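Local coordinates for periplasmic binding protein (Veillonella parvula, PDB 4MO9) that probably captures an iron-chelate or similar metal-bearing solute in the periplasm for handover to an ABC importer, as in relatives of FepB, at residues 38-52 with 65-78. Numbering follows the deposited sequence.
With TMO (trimethylamine oxide), chain B.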
ATOM      1  N   ALA A  38       3.483  -1.220  24.372  1.00 35.08           N
ATOM      2  CA  ALA A  38       4.499  -0.382  23.739  1.00 35.00           C
ATOM      3  C   ALA A  38       4.083   1.089  23.759  1.00 35.16           C
ATOM      4  O   ALA A  38       2.929   1.418  23.476  1.00 34.63           O
ATOM      5  CB  ALA A  38       4.706  -0.832  22.313  1.00 33.19           C
ATOM      6  N   GLU A  39       5.010   1.983  24.085  1.00 34.37           N
ATOM      7  CA  GLU A  39       4.688   3.406  24.011  1.00 37.31           C
ATOM      8  C   GLU A  39       5.880   4.220  23.517  1.00 36.46           C
ATOM      9  O   GLU A  39       5.854   5.458  23.528  1.00 36.54           O
ATOM     10  CB  GLU A  39       4.152   3.923  25.354  1.00 40.75           C
ATOM     11  CG  GLU A  39       5.153   3.914  26.484  1.00 44.01           C
ATOM     12  CD  GLU A  39       4.519   4.229  27.841  1.00 50.60           C
ATOM     13  OE1 GLU A  39       4.864   3.536  28.820  1.00 49.41           O
ATOM     14  OE2 GLU A  39       3.688   5.166  27.932  1.00 54.68           O
ATOM     15  N   ARG A  40       6.920   3.512  23.074  1.00 33.77           N
ATOM     16  CA  ARG A  40       8.084   4.145  22.456  1.00 31.64           C
ATOM     17  C   ARG A  40       8.516   3.379  21.205  1.00 32.40           C
ATOM     18  O   ARG A  40       9.608   2.790  21.149  1.00 31.51           O
ATOM     19  CB  ARG A  40       9.227   4.283  23.466  1.00 31.94           C
ATOM     20  CG  ARG A  40       8.875   5.213  24.613  1.00 34.78           C
ATOM     21  CD  ARG A  40      10.037   5.411  25.570  1.00 43.71           C
ATOM     22  NE  ARG A  40      11.090   6.227  24.972  1.00 47.55           N
ATOM     23  CZ  ARG A  40      11.016   7.546  24.817  1.00 52.94           C
ATOM     24  NH1 ARG A  40       9.928   8.206  25.203  1.00 55.63           N
ATOM     25  NH2 ARG A  40      12.026   8.207  24.265  1.00 52.68           N
ATOM     26  N   VAL A  41       7.645   3.399  20.196  1.00 30.53           N
ATOM     27  CA  VAL A  41       7.870   2.665  18.959  1.00 28.54           C
ATOM     28  C   VAL A  41       8.838   3.430  18.040  1.00 31.94           C
ATOM     29  O   VAL A  41       8.781   4.663  17.979  1.00 34.50           O
ATOM     30  CB  VAL A  41       6.520   2.441  18.230  1.00 28.65           C
ATOM     31  CG1 VAL A  41       6.714   1.707  16.900  1.00 27.97           C
ATOM     32  CG2 VAL A  41       5.531   1.678  19.135  1.00 29.55           C
ATOM     33  N   VAL A  42       9.731   2.713  17.351  1.00 31.72           N
ATOM     34  CA  VAL A  42      10.509   3.292  16.245  1.00 32.58           C
ATOM     35  C   VAL A  42       9.890   2.827  14.926  1.00 32.29           C
ATOM     36  O   VAL A  42       9.809   1.623  14.656  1.00 32.38           O
ATOM     37  CB  VAL A  42      12.001   2.877  16.285  1.00 35.72           C
ATOM     38  CG1 VAL A  42      12.722   3.332  15.020  1.00 35.76           C
ATOM     39  CG2 VAL A  42      12.692   3.450  17.520  1.00 41.10           C
ATOM     40  N   LEU A  43       9.432   3.778  14.118  1.00 31.37           N
ATOM     41  CA  LEU A  43       8.784   3.461  12.843  1.00 29.73           C
ATOM     42  C   LEU A  43       9.779   3.171  11.729  1.00 28.67           C
ATOM     43  O   LEU A  43      10.846   3.790  11.654  1.00 28.83           O
ATOM     44  CB  LEU A  43       7.915   4.637  12.397  1.00 31.67           C
ATOM     45  CG  LEU A  43       6.824   5.070  13.372  1.00 35.45           C
ATOM     46  CD1 LEU A  43       6.142   6.352  12.866  1.00 33.86           C
ATOM     47  CD2 LEU A  43       5.813   3.943  13.549  1.00 32.51           C
ATOM     48  N   GLN A  44       9.410   2.243  10.847  1.00 29.27           N
ATOM     49  CA  GLN A  44      10.100   2.031   9.582  1.00 28.52           C
ATOM     50  C   GLN A  44       9.052   1.875   8.483  1.00 30.99           C
ATOM     51  O   GLN A  44       7.930   1.403   8.753  1.00 28.61           O
ATOM     52  CB  GLN A  44      10.967   0.772   9.630  1.00 28.79           C
ATOM     53  CG  GLN A  44      12.170   0.876  10.532  1.00 30.07           C
ATOM     54  CD  GLN A  44      13.238   1.806   9.977  1.00 31.36           C
ATOM     55  OE1 GLN A  44      13.439   2.912  10.489  1.00 35.97           O
ATOM     56  NE2 GLN A  44      13.943   1.355   8.955  1.00 27.72           N
ATOM     57  N   TRP A  45       9.429   2.260   7.265  1.00 30.14           N
ATOM     58  CA  TRP A  45       8.575   2.161   6.065  1.00 28.10           C
ATOM     59  C   TRP A  45       7.160   2.736   6.240  1.00 27.94           C
ATOM     60  O   TRP A  45       6.178   2.124   5.810  1.00 27.81           O
ATOM     61  CB  TRP A  45       8.489   0.700   5.584  1.00 26.10           C
ATOM     62  CG  TRP A  45       9.729   0.232   4.891  1.00 28.31           C
ATOM     63  CD1 TRP A  45      10.959   0.851   4.889  1.00 32.47           C
ATOM     64  CD2 TRP A  45       9.872  -0.950   4.083  1.00 27.89           C
ATOM     65  NE1 TRP A  45      11.851   0.119   4.120  1.00 32.64           N
ATOM     66  CE2 TRP A  45      11.208  -0.986   3.621  1.00 30.22           C
ATOM     67  CE3 TRP A  45       8.998  -1.975   3.703  1.00 27.57           C
ATOM     68  CZ2 TRP A  45      11.688  -2.013   2.790  1.00 31.30           C
ATOM     69  CZ3 TRP A  45       9.477  -2.996   2.879  1.00 29.22           C
ATOM     70  CH2 TRP A  45      10.811  -3.003   2.433  1.00 30.39           C
ATOM     71  N   SER A  46       7.054   3.915   6.850  1.00 29.47           N
ATOM     72  CA  SER A  46       5.748   4.541   7.046  1.00 31.19           C
ATOM     73  C   SER A  46       5.042   4.814   5.717  1.00 32.50           C
ATOM     74  O   SER A  46       5.631   5.376   4.783  1.00 31.26           O
ATOM     75  CB  SER A  46       5.870   5.815   7.887  1.00 27.59           C
ATOM     76  OG  SER A  46       6.274   5.467   9.203  1.00 28.14           O
ATOM     77  N   GLY A  47       3.785   4.385   5.626  1.00 32.07           N
ATOM     78  CA  GLY A  47       3.023   4.558   4.406  1.00 31.32           C
ATOM     79  C   GLY A  47       3.395   3.541   3.347  1.00 32.92           C
ATOM     80  O   GLY A  47       2.912   3.627   2.206  1.00 32.32           O
ATOM     81  N   ALA A  48       4.253   2.586   3.704  1.00 28.35           N
ATOM     82  CA  ALA A  48       4.724   1.594   2.743  1.00 29.50           C
ATOM     83  C   ALA A  48       4.765   0.181   3.331  1.00 29.92           C
ATOM     84  O   ALA A  48       5.694  -0.594   3.057  1.00 28.23           O
ATOM     85  CB  ALA A  48       6.099   1.988   2.211  1.00 32.45           C
ATOM     86  N   GLY A  49       3.763  -0.167   4.131  1.00 28.38           N
ATOM     87  CA  GLY A  49       3.728  -1.513   4.684  1.00 27.68           C
ATOM     88  C   GLY A  49       4.396  -1.641   6.039  1.00 26.90           C
ATOM     89  O   GLY A  49       4.362  -2.716   6.652  1.00 29.07           O
ATOM     90  N   GLY A  50       5.004  -0.557   6.523  1.00 26.04           N
ATOM     91  CA  GLY A  50       5.417  -0.487   7.924  1.00 25.83           C
ATOM     92  C   GLY A  50       4.185  -0.233   8.787  1.00 24.75           C
ATOM     93  O   GLY A  50       3.081  -0.072   8.260  1.00 28.66           O
ATOM     94  N   PRO A  51       4.355  -0.154  10.109  1.00 26.08           N
ATOM     95  CA  PRO A  51       3.178  -0.104  10.995  1.00 24.52           C
ATOM     96  C   PRO A  51       2.441   1.246  11.056  1.00 24.40           C
ATOM     97  O   PRO A  51       1.353   1.276  11.622  1.00 26.56           O
ATOM     98  CB  PRO A  51       3.776  -0.419  12.370  1.00 24.93           C
ATOM     99  CG  PRO A  51       5.172   0.141  12.282  1.00 26.51           C
ATOM    100  CD  PRO A  51       5.617  -0.216  10.874  1.00 25.38           C
ATOM    101  N   PHE A  52       2.992   2.320  10.487  1.00 28.77           N
ATOM    102  CA  PHE A  52       2.418   3.664  10.688  1.00 28.88           C
ATOM    103  C   PHE A  52       0.898   3.771  10.551  1.00 28.15           C
ATOM    104  O   PHE A  52       0.216   4.258  11.461  1.00 28.94           O
ATOM    105  CB  PHE A  52       3.072   4.701   9.772  1.00 29.68           C
ATOM    106  CG  PHE A  52       2.418   6.056   9.854  1.00 33.61           C
ATOM    107  CD1 PHE A  52       1.523   6.476   8.871  1.00 32.57           C
ATOM    108  CD2 PHE A  52       2.681   6.902  10.929  1.00 34.45           C
ATOM    109  CE1 PHE A  52       0.909   7.720   8.957  1.00 33.23           C
ATOM    110  CE2 PHE A  52       2.069   8.152  11.023  1.00 35.52           C
ATOM    111  CZ  PHE A  52       1.179   8.558  10.029  1.00 33.83           C
ATOM    112  N   LYS A  65       1.656   9.794  21.028  1.00 39.50           N
ATOM    113  CA  LYS A  65       2.029   9.401  22.390  1.00 42.19           C
ATOM    114  C   LYS A  65       2.724   8.036  22.504  1.00 40.92           C
ATOM    115  O   LYS A  65       3.202   7.672  23.586  1.00 43.21           O
ATOM    116  CB  LYS A  65       0.800   9.414  23.297  1.00 43.29           C
ATOM    117  CG  LYS A  65       0.075  10.744  23.370  1.00 47.82           C
ATOM    118  CD  LYS A  65      -0.988  10.701  24.468  1.00 54.95           C
ATOM    119  CE  LYS A  65      -1.740  12.020  24.583  1.00 60.67           C
ATOM    120  NZ  LYS A  65      -2.621  12.258  23.396  1.00 63.84           N
ATOM    121  N   VAL A  66       2.780   7.281  21.409  1.00 36.96           N
ATOM    122  CA  VAL A  66       3.417   5.961  21.439  1.00 35.70           C
ATOM    123  C   VAL A  66       4.616   5.849  20.493  1.00 36.86           C
ATOM    124  O   VAL A  66       5.227   4.778  20.380  1.00 34.74           O
ATOM    125  CB  VAL A  66       2.418   4.825  21.088  1.00 36.91           C
ATOM    126  CG1 VAL A  66       1.202   4.878  22.008  1.00 37.64           C
ATOM    127  CG2 VAL A  66       1.999   4.915  19.631  1.00 33.00           C
ATOM    128  N   ILE A  67       4.944   6.933  19.796  1.00 35.75           N
ATOM    129  CA  ILE A  67       6.031   6.891  18.815  1.00 33.80           C
ATOM    130  C   ILE A  67       7.272   7.610  19.346  1.00 37.43           C
ATOM    131  O   ILE A  67       7.215   8.804  19.643  1.00 38.69           O
ATOM    132  CB  ILE A  67       5.615   7.543  17.480  1.00 33.29           C
ATOM    133  CG1 ILE A  67       4.430   6.794  16.855  1.00 34.33           C
ATOM    134  CG2 ILE A  67       6.800   7.578  16.507  1.00 28.45           C
ATOM    135  CD1 ILE A  67       3.753   7.558  15.725  1.00 34.11           C
ATOM    136  N   ALA A  68       8.387   6.889  19.465  1.00 36.62           N
ATOM    137  CA  ALA A  68       9.641   7.477  19.945  1.00 37.92           C
ATOM    138  C   ALA A  68      10.547   7.939  18.792  1.00 38.31           C
ATOM    139  O   ALA A  68      11.362   8.862  18.958  1.00 36.70           O
ATOM    140  CB  ALA A  68      10.379   6.485  20.808  1.00 37.91           C
ATOM    141  N   GLY A  69      10.415   7.281  17.638  1.00 34.71           N
ATOM    142  CA  GLY A  69      11.243   7.592  16.486  1.00 31.60           C
ATOM    143  C   GLY A  69      10.461   7.546  15.194  1.00 33.35           C
ATOM    144  O   GLY A  69       9.796   6.542  14.888  1.00 33.91           O
HETATM  145  N   MSE A  70      10.555   8.632  14.427  1.00 33.77           N
HETATM  146  CA  MSE A  70       9.822   8.790  13.179  1.00 36.15           C
HETATM  147  C   MSE A  70      10.780   8.612  12.000  1.00 36.57           C
HETATM  148  O   MSE A  70      11.830   9.259  11.950  1.00 36.83           O
HETATM  149  CB  MSE A  70       9.190  10.189  13.157  1.00 38.56           C
HETATM  150  CG  MSE A  70       8.707  10.680  11.796  1.00 39.88           C
HETATM  151 SE   MSE A  70       7.187   9.653  11.105  0.59 49.84          SE
HETATM  152  CE  MSE A  70       5.955  10.021  12.526  1.00 24.73           C
ATOM    153  N   ASP A  71      10.448   7.721  11.070  1.00 33.76           N
ATOM    154  CA  ASP A  71      11.274   7.549   9.874  1.00 32.64           C
ATOM    155  C   ASP A  71      10.941   8.658   8.877  1.00 35.69           C
ATOM    156  O   ASP A  71      10.035   9.465   9.125  1.00 37.16           O
ATOM    157  CB  ASP A  71      11.043   6.182   9.226  1.00 33.52           C
ATOM    158  CG  ASP A  71       9.604   5.977   8.798  1.00 34.71           C
ATOM    159  OD1 ASP A  71       8.696   6.505   9.478  1.00 34.63           O
ATOM    160  OD2 ASP A  71       9.369   5.292   7.775  1.00 35.26           O
ATOM    161  N   THR A  72      11.661   8.703   7.757  1.00 34.64           N
ATOM    162  CA  THR A  72      11.482   9.783   6.780  1.00 37.29           C
ATOM    163  C   THR A  72      10.798   9.320   5.501  1.00 38.84           C
ATOM    164  O   THR A  72      10.765  10.052   4.505  1.00 35.58           O
ATOM    165  CB  THR A  72      12.823  10.418   6.383  1.00 39.39           C
ATOM    166  OG1 THR A  72      13.615   9.458   5.683  1.00 39.26           O
ATOM    167  CG2 THR A  72      13.576  10.867   7.610  1.00 42.00           C
ATOM    168  N   SER A  73      10.263   8.102   5.533  1.00 39.17           N
ATOM    169  CA  SER A  73       9.577   7.521   4.382  1.00 36.93           C
ATOM    170  C   SER A  73       8.452   8.418   3.835  1.00 36.07           C
ATOM    171  O   SER A  73       8.402   8.698   2.625  1.00 35.09           O
ATOM    172  CB  SER A  73       9.057   6.125   4.753  1.00 38.79           C
ATOM    173  OG  SER A  73       8.163   5.626   3.779  1.00 46.76           O
ATOM    174  N   LEU A  74       7.569   8.890   4.714  1.00 34.02           N
ATOM    175  CA  LEU A  74       6.481   9.771   4.287  1.00 35.89           C
ATOM    176  C   LEU A  74       7.036  11.077   3.734  1.00 36.80           C
ATOM    177  O   LEU A  74       6.695  11.483   2.606  1.00 40.45           O
ATOM    178  CB  LEU A  74       5.499  10.055   5.434  1.00 35.04           C
ATOM    179  CG  LEU A  74       4.696   8.882   6.013  1.00 34.28           C
ATOM    180  CD1 LEU A  74       3.872   9.332   7.214  1.00 32.50           C
ATOM    181  CD2 LEU A  74       3.789   8.265   4.962  1.00 36.04           C
ATOM    182  N   GLN A  75       7.897  11.731   4.515  1.00 36.80           N
ATOM    183  CA  GLN A  75       8.501  13.006   4.105  1.00 38.81           C
ATOM    184  C   GLN A  75       9.183  12.937   2.734  1.00 41.79           C
ATOM    185  O   GLN A  75       9.085  13.871   1.932  1.00 42.87           O
ATOM    186  CB  GLN A  75       9.523  13.477   5.148  1.00 40.47           C
ATOM    187  CG  GLN A  75       8.972  13.683   6.559  1.00 42.95           C
ATOM    188  CD  GLN A  75       9.018  12.426   7.430  1.00 46.23           C
ATOM    189  OE1 GLN A  75       8.559  11.348   7.031  1.00 42.61           O
ATOM    190  NE2 GLN A  75       9.580  12.565   8.629  1.00 47.76           N
ATOM    191  N   ASP A  76       9.866  11.829   2.463  1.00 41.92           N
ATOM    192  CA  ASP A  76      10.685  11.707   1.259  1.00 45.42           C
ATOM    193  C   ASP A  76       9.941  11.156   0.042  1.00 45.08           C
ATOM    194  O   ASP A  76      10.216  11.552  -1.087  1.00 46.21           O
ATOM    195  CB  ASP A  76      11.920  10.841   1.539  1.00 46.47           C
ATOM    196  CG  ASP A  76      12.881  11.487   2.524  1.00 52.83           C
ATOM    197  OD1 ASP A  76      12.722  12.691   2.826  1.00 51.26           O
ATOM    198  OD2 ASP A  76      13.803  10.783   2.991  1.00 59.07           O
ATOM    199  N   TYR A  77       9.003  10.243   0.264  1.00 41.23           N
ATOM    200  CA  TYR A  77       8.415   9.493  -0.843  1.00 44.32           C
ATOM    201  C   TYR A  77       6.906   9.641  -0.949  1.00 41.53           C
ATOM    202  O   TYR A  77       6.307   9.199  -1.923  1.00 41.22           O
ATOM    203  CB  TYR A  77       8.773   8.008  -0.719  1.00 49.93           C
ATOM    204  CG  TYR A  77      10.260   7.757  -0.683  1.00 55.25           C
ATOM    205  CD1 TYR A  77      11.074   8.149  -1.743  1.00 55.95           C
ATOM    206  CD2 TYR A  77      10.853   7.125   0.407  1.00 58.63           C
ATOM    207  CE1 TYR A  77      12.436   7.926  -1.720  1.00 58.71           C
ATOM    208  CE2 TYR A  77      12.221   6.891   0.439  1.00 61.32           C
ATOM    209  CZ  TYR A  77      13.005   7.294  -0.630  1.00 62.79           C
ATOM    210  OH  TYR A  77      14.362   7.069  -0.605  1.00 66.44           O
ATOM    211  N   ARG A  78       6.297  10.242   0.068  1.00 40.12           N
ATOM    212  CA  ARG A  78       4.856  10.442   0.089  1.00 39.53           C
ATOM    213  C   ARG A  78       4.556  11.803   0.713  1.00 38.06           C
ATOM    214  O   ARG A  78       3.769  11.906   1.655  1.00 37.55           O
ATOM    215  CB  ARG A  78       4.180   9.300   0.865  1.00 43.41           C
ATOM    216  CG  ARG A  78       4.204   7.959   0.123  1.00 50.80           C
ATOM    217  CD  ARG A  78       4.247   6.750   1.045  1.00 57.34           C
ATOM    218  NE  ARG A  78       5.613   6.339   1.369  1.00 63.48           N
ATOM    219  CZ  ARG A  78       6.362   5.538   0.609  1.00 63.25           C
ATOM    220  NH1 ARG A  78       7.594   5.222   0.991  1.00 62.98           N
ATOM    221  NH2 ARG A  78       5.889   5.054  -0.530  1.00 62.68           N
TER
HETATM  222  CAA TMO B 401       9.688   2.895  -0.686  1.00 66.62           C
HETATM  223  NAC TMO B 401      10.270   2.279   0.515  1.00 68.03           N
HETATM  224  CAD TMO B 401      11.682   2.671   0.637  1.00 67.35           C
HETATM  225  CAB TMO B 401       9.565   2.768   1.704  1.00 67.43           C
HETATM  226  OAE TMO B 401      10.167   1.029   0.429  1.00 67.32           O
HETATM  227  O   HOH W   1       6.952   8.065  22.693  1.00 44.18           O
HETATM  228  O   HOH W   2      11.513   4.002   6.560  1.00 40.08           O
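D71 and S46 show how one carboxylate can tie two loop ends together where parallel strands stop. D71 CB, 3.4 Å from L43 O, points toward 38-52, and CG stands between the backbone N and the carbonyl carbon (chi1 60°), a rotation that sets CG beside the S46 hydroxyl and presents both oxygens to S46. OD1 accepts from S46 OG at 2.6 Å and OD2 from S46 N at 2.8 Å, each on its syn side and slightly out of the carboxylate plane; a water links OD2 to W45 N as well. With an alanine here, S46 N and OG would probably lose their acceptor, and the turn that begins at W45 is likely to shift. A further link to the turn is S73 OG, which donates to S46 O while accepting from R78 NH1 at 2.9 Å, so a hydroxyl of the pocket wall itself helps hold the arginine tip beside trimethylamine oxide. A48 CB covers one face of that guanidinium, and the ligand oxygen OAE lies over the centre of the W45 ring, 3.9 Å above its plane. Next to the turn, L74 CD1 rests over the F52 ring face in a CH-pi contact, 4.0 Å from its centroid, and L43 CD1 meets the selenomethionine methyl, M70 CE, at 3.7 Å. Farther back the strands pair in parallel: V66 O and G69 O accept from V41 N and L43 N, while V41 O takes both A68 N and G69 N across a beta bulge. The two segments carry strands 41-42 and 67-69 of a beta-alpha-beta unit whose crossover is helix 52-59, and their strand-end loops line the ligand pocket of a periplasmic binding protein lobe.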